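PDB 2QIY: UBP3-associated protein BRE5 from Saccharomyces cerevisiae, which acts with UBP3 to cleave ubiquitin, leading to mono-ubiquitination of Sec23, and is represented here by its N-terminal NTF2 domain. Local coordinates for residues V9-Q12 against D13-A17; F18-N21 against Y22-M26; E69-N72 against K73-R77. All blocks are in the same frame, centred on the assembly; numbering follows the deposited sequence.

Interaction 1. Residues V9-Q12 against D13-A17; sequences VTVQ and DICFA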
loop_
_atom_site.group_PDB
_atom_site.type_symbol
_atom_site.label_atom_id
_atom_site.label_comp_id
_atom_site.label_asym_id
_atom_site.label_seq_id
_atom_site.Cartn_x
_atom_site.Cartn_y
_atom_site.Cartn_z
ATOM N N VAL A 9 16.982 -18.186 8.167
ATOM C CA VAL A 9 15.821 -17.689 7.365
ATOM C C VAL A 9 15.861 -16.155 7.238
ATOM O O VAL A 9 16.045 -15.442 8.236
ATOM C CB VAL A 9 14.457 -18.206 7.943
ATOM C CG1 VAL A 9 14.121 -17.549 9.287
ATOM C CG2 VAL A 9 13.323 -18.016 6.941
ATOM N N THR A 10 15.707 -15.660 6.009
ATOM C CA THR A 10 15.815 -14.222 5.729
ATOM C C THR A 10 14.461 -13.532 5.826
ATOM O O THR A 10 13.419 -14.182 5.729
ATOM C CB THR A 10 16.432 -13.932 4.334
ATOM O OG1 THR A 10 15.479 -14.233 3.303
ATOM C CG2 THR A 10 17.716 -14.740 4.115
ATOM N N VAL A 11 14.488 -12.212 6.014
ATOM C CA VAL A 11 13.264 -11.415 6.086
ATOM C C VAL A 11 12.467 -11.500 4.775
ATOM O O VAL A 11 11.236 -11.596 4.800
ATOM C CB VAL A 11 13.537 -9.952 6.546
ATOM C CG1 VAL A 11 14.545 -9.260 5.634
ATOM C CG2 VAL A 11 12.239 -9.160 6.651
ATOM N N GLN A 12 13.159 -11.498 3.636
ATOM C CA GLN A 12 12.478 -11.674 2.349
ATOM C C GLN A 12 11.764 -13.030 2.299
ATOM O O GLN A 12 10.620 -13.126 1.843
ATOM C CB GLN A 12 13.450 -11.546 1.172
ATOM C CG GLN A 12 12.739 -11.540 -0.178
ATOM C CD GLN A 12 13.686 -11.657 -1.349
ATOM O OE1 GLN A 12 14.346 -12.687 -1.539
ATOM N NE2 GLN A 12 13.757 -10.600 -2.150
ATOM N N ASP A 13 12.461 -14.065 2.767
ATOM C CA ASP A 13 11.897 -15.409 2.899
ATOM C C ASP A 13 10.622 -15.420 3.715
ATOM O O ASP A 13 9.620 -15.984 3.274
ATOM C CB ASP A 13 12.896 -16.369 3.559
ATOM C CG ASP A 13 13.900 -16.942 2.583
ATOM O OD1 ASP A 13 13.799 -16.648 1.368
ATOM O OD2 ASP A 13 14.795 -17.691 3.043
ATOM N N ILE A 14 10.646 -14.813 4.901
ATOM C CA ILE A 14 9.451 -14.864 5.731
ATOM C C ILE A 14 8.291 -14.065 5.128
ATOM O O ILE A 14 7.139 -14.493 5.226
ATOM C CB ILE A 14 9.674 -14.629 7.282
ATOM C CG1 ILE A 14 9.168 -13.268 7.780
ATOM C CG2 ILE A 14 11.077 -15.097 7.756
ATOM C CD1 ILE A 14 10.089 -12.120 7.509
ATOM N N CYS A 15 8.600 -12.948 4.464
ATOM C CA CYS A 15 7.544 -12.153 3.802
ATOM C C CYS A 15 6.888 -12.918 2.663
ATOM O O CYS A 15 5.672 -12.895 2.518
ATOM C CB CYS A 15 8.084 -10.834 3.270
ATOM S SG CYS A 15 8.562 -9.712 4.561
ATOM N N PHE A 16 7.700 -13.609 1.865
ATOM C CA PHE A 16 7.165 -14.352 0.741
ATOM C C PHE A 16 6.307 -15.519 1.232
ATOM O O PHE A 16 5.183 -15.712 0.735
ATOM C CB PHE A 16 8.281 -14.821 -0.188
ATOM C CG PHE A 16 7.781 -15.452 -1.450
ATOM C CD1 PHE A 16 7.529 -14.674 -2.576
ATOM C CD2 PHE A 16 7.568 -16.833 -1.517
ATOM C CE1 PHE A 16 7.069 -15.260 -3.760
ATOM C CE2 PHE A 16 7.109 -17.433 -2.692
ATOM C CZ PHE A 16 6.857 -16.645 -3.819
ATOM N N ALA A 17 6.811 -16.249 2.231
ATOM C CA ALA A 17 6.067 -17.350 2.856
ATOM C C ALA A 17 4.793 -16.850 3.519
ATOM O O ALA A 17 3.734 -17.473 3.380
ATOM C CB ALA A 17 6.936 -18.109 3.867
#

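Interaction 2. Residues F18-N21 against Y22-M26; sequences FLQN and YYERM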
loop_
_atom_site.group_PDB
_atom_site.type_symbol
_atom_site.label_atom_id
_atom_site.label_comp_id
_atom_site.label_asym_id
_atom_site.label_seq_id
_atom_site.Cartn_x
_atom_site.Cartn_y
_atom_site.Cartn_z
ATOM N N PHE A 18 4.893 -15.730 4.230
ATOM C CA PHE A 18 3.717 -15.163 4.872
ATOM C C PHE A 18 2.589 -14.918 3.878
ATOM O O PHE A 18 1.433 -15.293 4.120
ATOM C CB PHE A 18 4.002 -13.845 5.601
ATOM C CG PHE A 18 2.748 -13.171 6.022
ATOM C CD1 PHE A 18 2.201 -12.154 5.249
ATOM C CD2 PHE A 18 2.034 -13.647 7.122
ATOM C CE1 PHE A 18 0.978 -11.577 5.595
ATOM C CE2 PHE A 18 0.801 -13.085 7.481
ATOM C CZ PHE A 18 0.274 -12.038 6.711
ATOM N N LEU A 19 2.910 -14.251 2.775
ATOM C CA LEU A 19 1.879 -13.855 1.820
ATOM C C LEU A 19 1.295 -15.087 1.160
ATOM O O LEU A 19 0.077 -15.207 1.017
ATOM C CB LEU A 19 2.478 -12.949 0.755
ATOM C CG LEU A 19 2.381 -11.418 0.731
ATOM C CD1 LEU A 19 1.593 -10.725 1.854
ATOM C CD2 LEU A 19 3.688 -10.764 0.378
ATOM N N GLN A 20 2.163 -16.013 0.757
ATOM C CA GLN A 20 1.666 -17.221 0.092
ATOM C C GLN A 20 0.743 -17.998 1.028
ATOM O O GLN A 20 -0.358 -18.379 0.632
ATOM C CB GLN A 20 2.806 -18.080 -0.475
ATOM C CG GLN A 20 2.313 -18.919 -1.658
ATOM C CD GLN A 20 3.425 -19.586 -2.464
ATOM O OE1 GLN A 20 4.613 -19.342 -2.254
ATOM N NE2 GLN A 20 3.027 -20.440 -3.404
ATOM N N ASN A 21 1.162 -18.163 2.283
ATOM C CA ASN A 21 0.349 -18.851 3.297
ATOM C C ASN A 21 -0.992 -18.175 3.617
ATOM O O ASN A 21 -2.020 -18.855 3.740
ATOM C CB ASN A 21 1.155 -19.090 4.574
ATOM C CG ASN A 21 2.275 -20.112 4.375
ATOM O OD1 ASN A 21 2.193 -20.981 3.502
ATOM N ND2 ASN A 21 3.325 -20.005 5.180
ATOM N N TYR A 22 -0.974 -16.845 3.710
ATOM C CA TYR A 22 -2.171 -16.035 3.959
ATOM C C TYR A 22 -3.238 -16.216 2.871
ATOM O O TYR A 22 -4.402 -16.477 3.172
ATOM C CB TYR A 22 -1.752 -14.567 4.022
ATOM C CG TYR A 22 -2.871 -13.567 4.143
ATOM C CD1 TYR A 22 -3.343 -13.181 5.388
ATOM C CD2 TYR A 22 -3.425 -12.965 3.011
ATOM C CE1 TYR A 22 -4.356 -12.228 5.503
ATOM C CE2 TYR A 22 -4.445 -11.999 3.108
ATOM C CZ TYR A 22 -4.911 -11.641 4.362
ATOM O OH TYR A 22 -5.909 -10.704 4.470
ATOM N N TYR A 23 -2.848 -16.073 1.607
ATOM C CA TYR A 23 -3.852 -16.175 0.544
ATOM C C TYR A 23 -4.333 -17.588 0.330
ATOM O O TYR A 23 -5.502 -17.813 -0.002
ATOM C CB TYR A 23 -3.374 -15.551 -0.760
ATOM C CG TYR A 23 -3.156 -14.057 -0.671
ATOM C CD1 TYR A 23 -4.229 -13.167 -0.503
ATOM C CD2 TYR A 23 -1.868 -13.524 -0.775
ATOM C CE1 TYR A 23 -4.010 -11.769 -0.420
ATOM C CE2 TYR A 23 -1.644 -12.153 -0.713
ATOM C CZ TYR A 23 -2.710 -11.283 -0.532
ATOM O OH TYR A 23 -2.477 -9.931 -0.473
ATOM N N GLU A 24 -3.461 -18.557 0.567
ATOM C CA GLU A 24 -3.866 -19.925 0.357
ATOM C C GLU A 24 -4.782 -20.400 1.479
ATOM O O GLU A 24 -5.652 -21.233 1.239
ATOM C CB GLU A 24 -2.660 -20.821 0.122
ATOM C CG GLU A 24 -2.011 -20.568 -1.258
ATOM C CD GLU A 24 -0.748 -21.393 -1.487
ATOM O OE1 GLU A 24 -0.212 -21.961 -0.507
ATOM O OE2 GLU A 24 -0.307 -21.500 -2.660
ATOM N N ARG A 25 -4.613 -19.839 2.685
ATOM C CA ARG A 25 -5.508 -20.148 3.809
ATOM C C ARG A 25 -6.937 -19.708 3.516
ATOM O O ARG A 25 -7.891 -20.318 4.017
ATOM C CB ARG A 25 -5.027 -19.507 5.126
ATOM C CG ARG A 25 -3.827 -20.191 5.726
ATOM C CD ARG A 25 -3.601 -19.731 7.159
ATOM N NE ARG A 25 -2.624 -18.645 7.267
ATOM C CZ ARG A 25 -2.930 -17.373 7.488
ATOM N NH1 ARG A 25 -4.200 -17.001 7.637
ATOM N NH2 ARG A 25 -1.964 -16.466 7.581
ATOM N N MET A 26 -7.086 -18.646 2.723
ATOM C CA MET A 26 -8.401 -18.204 2.270
ATOM C C MET A 26 -9.077 -19.253 1.421
ATOM O O MET A 26 -10.291 -19.443 1.514
ATOM C CB MET A 26 -8.289 -16.931 1.454
ATOM C CG MET A 26 -7.762 -15.818 2.287
ATOM S SD MET A 26 -8.077 -14.266 1.457
ATOM C CE MET A 26 -7.617 -13.113 2.769
HETATM O O HOH W 1 0.707 -16.395 6.647
HETATM O O HOH W 2 0.143 -22.377 2.224
#

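Interaction 3. Residues E69-N72 against K73-R77; sequences ENIN and KFFSR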
loop_
_atom_site.group_PDB
_atom_site.type_symbol
_atom_site.label_atom_id
_atom_site.label_comp_id
_atom_site.label_asym_id
_atom_site.label_seq_id
_atom_site.Cartn_x
_atom_site.Cartn_y
_atom_site.Cartn_z
ATOM N N GLU A 69 -11.985 -12.094 17.430
ATOM C CA GLU A 69 -13.322 -12.720 17.358
ATOM C C GLU A 69 -14.192 -12.081 16.263
ATOM O O GLU A 69 -14.924 -12.761 15.523
ATOM C CB GLU A 69 -14.017 -12.638 18.716
ATOM C CG GLU A 69 -13.331 -13.502 19.779
ATOM C CD GLU A 69 -13.902 -13.311 21.186
ATOM O OE1 GLU A 69 -13.251 -13.767 22.168
ATOM O OE2 GLU A 69 -15.005 -12.716 21.309
ATOM N N ASN A 70 -14.111 -10.764 16.157
ATOM C CA ASN A 70 -14.864 -10.068 15.094
ATOM C C ASN A 70 -14.336 -10.378 13.706
ATOM O O ASN A 70 -15.104 -10.535 12.754
ATOM C CB ASN A 70 -14.869 -8.562 15.349
ATOM C CG ASN A 70 -15.643 -8.217 16.589
ATOM O OD1 ASN A 70 -16.668 -8.842 16.889
ATOM N ND2 ASN A 70 -15.143 -7.247 17.350
ATOM N N ILE A 71 -13.014 -10.476 13.608
ATOM C CA ILE A 71 -12.341 -10.831 12.347
ATOM C C ILE A 71 -12.781 -12.232 11.927
ATOM O O ILE A 71 -13.138 -12.465 10.774
ATOM C CB ILE A 71 -10.816 -10.720 12.506
ATOM C CG1 ILE A 71 -10.445 -9.219 12.628
ATOM C CG2 ILE A 71 -10.061 -11.380 11.312
ATOM C CD1 ILE A 71 -8.994 -8.977 13.017
ATOM N N ASN A 72 -12.808 -13.145 12.893
ATOM C CA ASN A 72 -13.303 -14.480 12.607
ATOM C C ASN A 72 -14.746 -14.502 12.122
ATOM O O ASN A 72 -15.081 -15.205 11.167
ATOM C CB ASN A 72 -13.207 -15.393 13.826
ATOM C CG ASN A 72 -13.845 -16.736 13.541
ATOM O OD1 ASN A 72 -14.931 -17.095 14.074
ATOM N ND2 ASN A 72 -13.210 -17.477 12.660
ATOM N N LYS A 73 -15.610 -13.730 12.775
ATOM C CA LYS A 73 -17.018 -13.683 12.390
ATOM C C LYS A 73 -17.162 -13.134 10.962
ATOM O O LYS A 73 -17.990 -13.622 10.174
ATOM C CB LYS A 73 -17.799 -12.853 13.407
ATOM C CG LYS A 73 -19.266 -12.592 13.066
ATOM C CD LYS A 73 -19.924 -11.588 14.065
ATOM C CE LYS A 73 -18.906 -10.943 15.039
ATOM N NZ LYS A 73 -18.996 -9.440 15.180
ATOM N N PHE A 74 -16.375 -12.113 10.644
ATOM C CA PHE A 74 -16.368 -11.543 9.290
ATOM C C PHE A 74 -15.926 -12.575 8.233
ATOM O O PHE A 74 -16.625 -12.795 7.239
ATOM C CB PHE A 74 -15.501 -10.269 9.233
ATOM C CG PHE A 74 -15.256 -9.776 7.828
ATOM C CD1 PHE A 74 -16.230 -9.018 7.167
ATOM C CD2 PHE A 74 -14.094 -10.110 7.163
ATOM C CE1 PHE A 74 -16.017 -8.571 5.855
ATOM C CE2 PHE A 74 -13.854 -9.674 5.837
ATOM C CZ PHE A 74 -14.834 -8.917 5.186
ATOM N N PHE A 75 -14.775 -13.211 8.423
ATOM C CA PHE A 75 -14.324 -14.200 7.436
ATOM C C PHE A 75 -15.276 -15.396 7.322
ATOM O O PHE A 75 -15.575 -15.872 6.230
ATOM C CB PHE A 75 -12.908 -14.690 7.747
ATOM C CG PHE A 75 -11.829 -13.708 7.342
ATOM C CD1 PHE A 75 -10.838 -13.352 8.241
ATOM C CD2 PHE A 75 -11.804 -13.158 6.058
ATOM C CE1 PHE A 75 -9.832 -12.459 7.877
ATOM C CE2 PHE A 75 -10.793 -12.266 5.680
ATOM C CZ PHE A 75 -9.815 -11.923 6.591
ATOM N N SER A 76 -15.752 -15.861 8.468
ATOM C CA SER A 76 -16.639 -17.005 8.517
ATOM C C SER A 76 -17.972 -16.748 7.795
ATOM O O SER A 76 -18.457 -17.630 7.056
ATOM C CB SER A 76 -16.850 -17.430 9.971
ATOM O OG SER A 76 -15.637 -17.920 10.515
ATOM N N ARG A 77 -18.561 -15.560 7.995
ATOM C CA ARG A 77 -19.823 -15.182 7.330
ATOM C C ARG A 77 -19.679 -15.189 5.813
ATOM O O ARG A 77 -20.653 -15.415 5.082
ATOM C CB ARG A 77 -20.294 -13.802 7.783
HETATM O O HOH W 3 -17.789 -9.568 12.447
#

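Interaction 1. Residues V9-Q12 against D13-A17
T10 and D13 make the polar part of this contact, at the first turn of a helix. T10 is the N-cap: its OG1 sits between the backbone N and the carbonyl carbon (chi1 73°), pointing along the turn to accept from D13 N at 3.1 Å. The D13 side chain turns back over the same turn, bringing its CG to 3.2 Å from T10 OG1. T10 N, buried here, has no partner, so D13 does not return the bond and the capping box is incomplete. Behind the cap the i to i+4 backbone bonds begin: T10 O receives I14 N at 3.0 Å, followed by V11 O with C15 N and Q12 O with F16 N.

The turn opens helix 11-28, the long N-terminal helix that in the NTF2 fold lies across the curved sheet. V11 and C15 face F94 of strand 85-97, and C15 also meets I104 and I106 of strand 103-114.

The apolar contacts centre on I14, whose two branches part. CG2 touches V9 CG2 at 3.8 Å, the two side chains crossing at about a right angle, while CD1 lies toward V11 CG2. The first torsion of I14, 108°, is far from staggered and CD1 is placed too near V11 O, so the exact position of this branch is doubtful. Replacing I14 with an alanine would probably take away the side chain that V9 CG2 and V11 CG2 share and weaken the packing on I104. On the next turn V11 CG2 also approaches C15 SG, at 4.3 Å.

Interaction 2. Residues F18-N21 against Y22-M26
F18 with Y22, L19 with Y23, Q20 with E24 and N21 with R25 are i to i+4 pairs within one helix, in the middle and C-terminal part of helix 11-28, where it crosses the curved sheet of the NTF2 fold. Each pair is joined by a backbone N-H...O bond, and the side chains diverge to serve different surroundings.

The sheet side is aromatic. F18 and Y22 both hold CG anti to the backbone N (chi1 169° and 174°), which sends their rings out side by side, centroids 5.8 Å apart. The planes are mutually oblique, and F18 CZ comes to 4.0 Å from Y22 CD1. Both rings meet F126 edge-to-face, and Y22 OH is hydrogen-bonded to D142, so the phenol end is tied to strand 137-147. One face of the Y23 ring lies over Y22 CD2, while L19 CG packs near Y23 CE2 at 4.3 Å.

R25 bends at chi3 and folds back along the helix, laying one guanidinium face over Y22 CA. The edge of that group approaches F18 CE2, and a cation-pi contact with F36 holds it further. A water completes the turn: it accepts from R25 NH2 at 2.8 Å and donates to F18 O at 2.9 Å, giving that carbonyl a second donor besides Y22 N.

On the flank where Q20, Y23 and E24 pack against the other protein chain, Q20 and E24 run alongside each other, their amide and carboxylate planes 61° apart. A second water joins E24 to N21, donating to N21 OD1 and to E24 OE1, each at 2.8 Å.

Interaction 3. Residues E69-N72 against K73-R77
K73 lies back along the helix toward N70, one turn earlier. Its CB starts 3.6 Å from both E69 O and N70 O, beside the carbonyl oxygens of the preceding turn. CG is anti to the backbone N, but the chain then bends, with chi3 nearly eclipsed at 8°, which brings CE to 3.6 Å from N70 OD1. NZ donates to N70 OD1 at 2.9 Å, coming from above the amide plane and not along a lone pair. A water that donates to N70 O accepts a weak bond from NZ. The other end of the N70 amide is used too, ND2 binding T66 O just ahead of the helix.

One turn on, S76 doubles a backbone bond: its N and OG reach N72 O from opposite faces of the carbonyl plane, OG at 2.8 Å. The apolar side is formed by I71, whose CG2 lies against F75 CE1 at 3.6 Å, the two side chains running alongside each other.

Through I71, F74 and F75 helix 68-77 packs on L43 of strand 41-46; I71 and F75 also touch Y37, F74 reaches V63 of strand 62-66, and the F75 ring meets H45 edge-to-face.

From the N terminus the three contacts follow in series; none nests in or crosses another, and each closes just one or two helical turns instead of a long loop. Interactions 1 and 2 are consecutive stretches of helix 11-28, their centres 13 Å apart: the first starts the helix against strands 85-97 and 103-114, the second continues it over strands 120-130 and 137-147 while still touching 85-97. Interaction 3 follows later, its helix packing on strand 37-38 and on strands 41-46 and 62-66, which lie at the other end of the sheet from 85-97. It lies across the chain's centre from interaction 1, about 27 Å away between centres, and approaches interaction 2 to about 4 Å between nearest atoms without touching it.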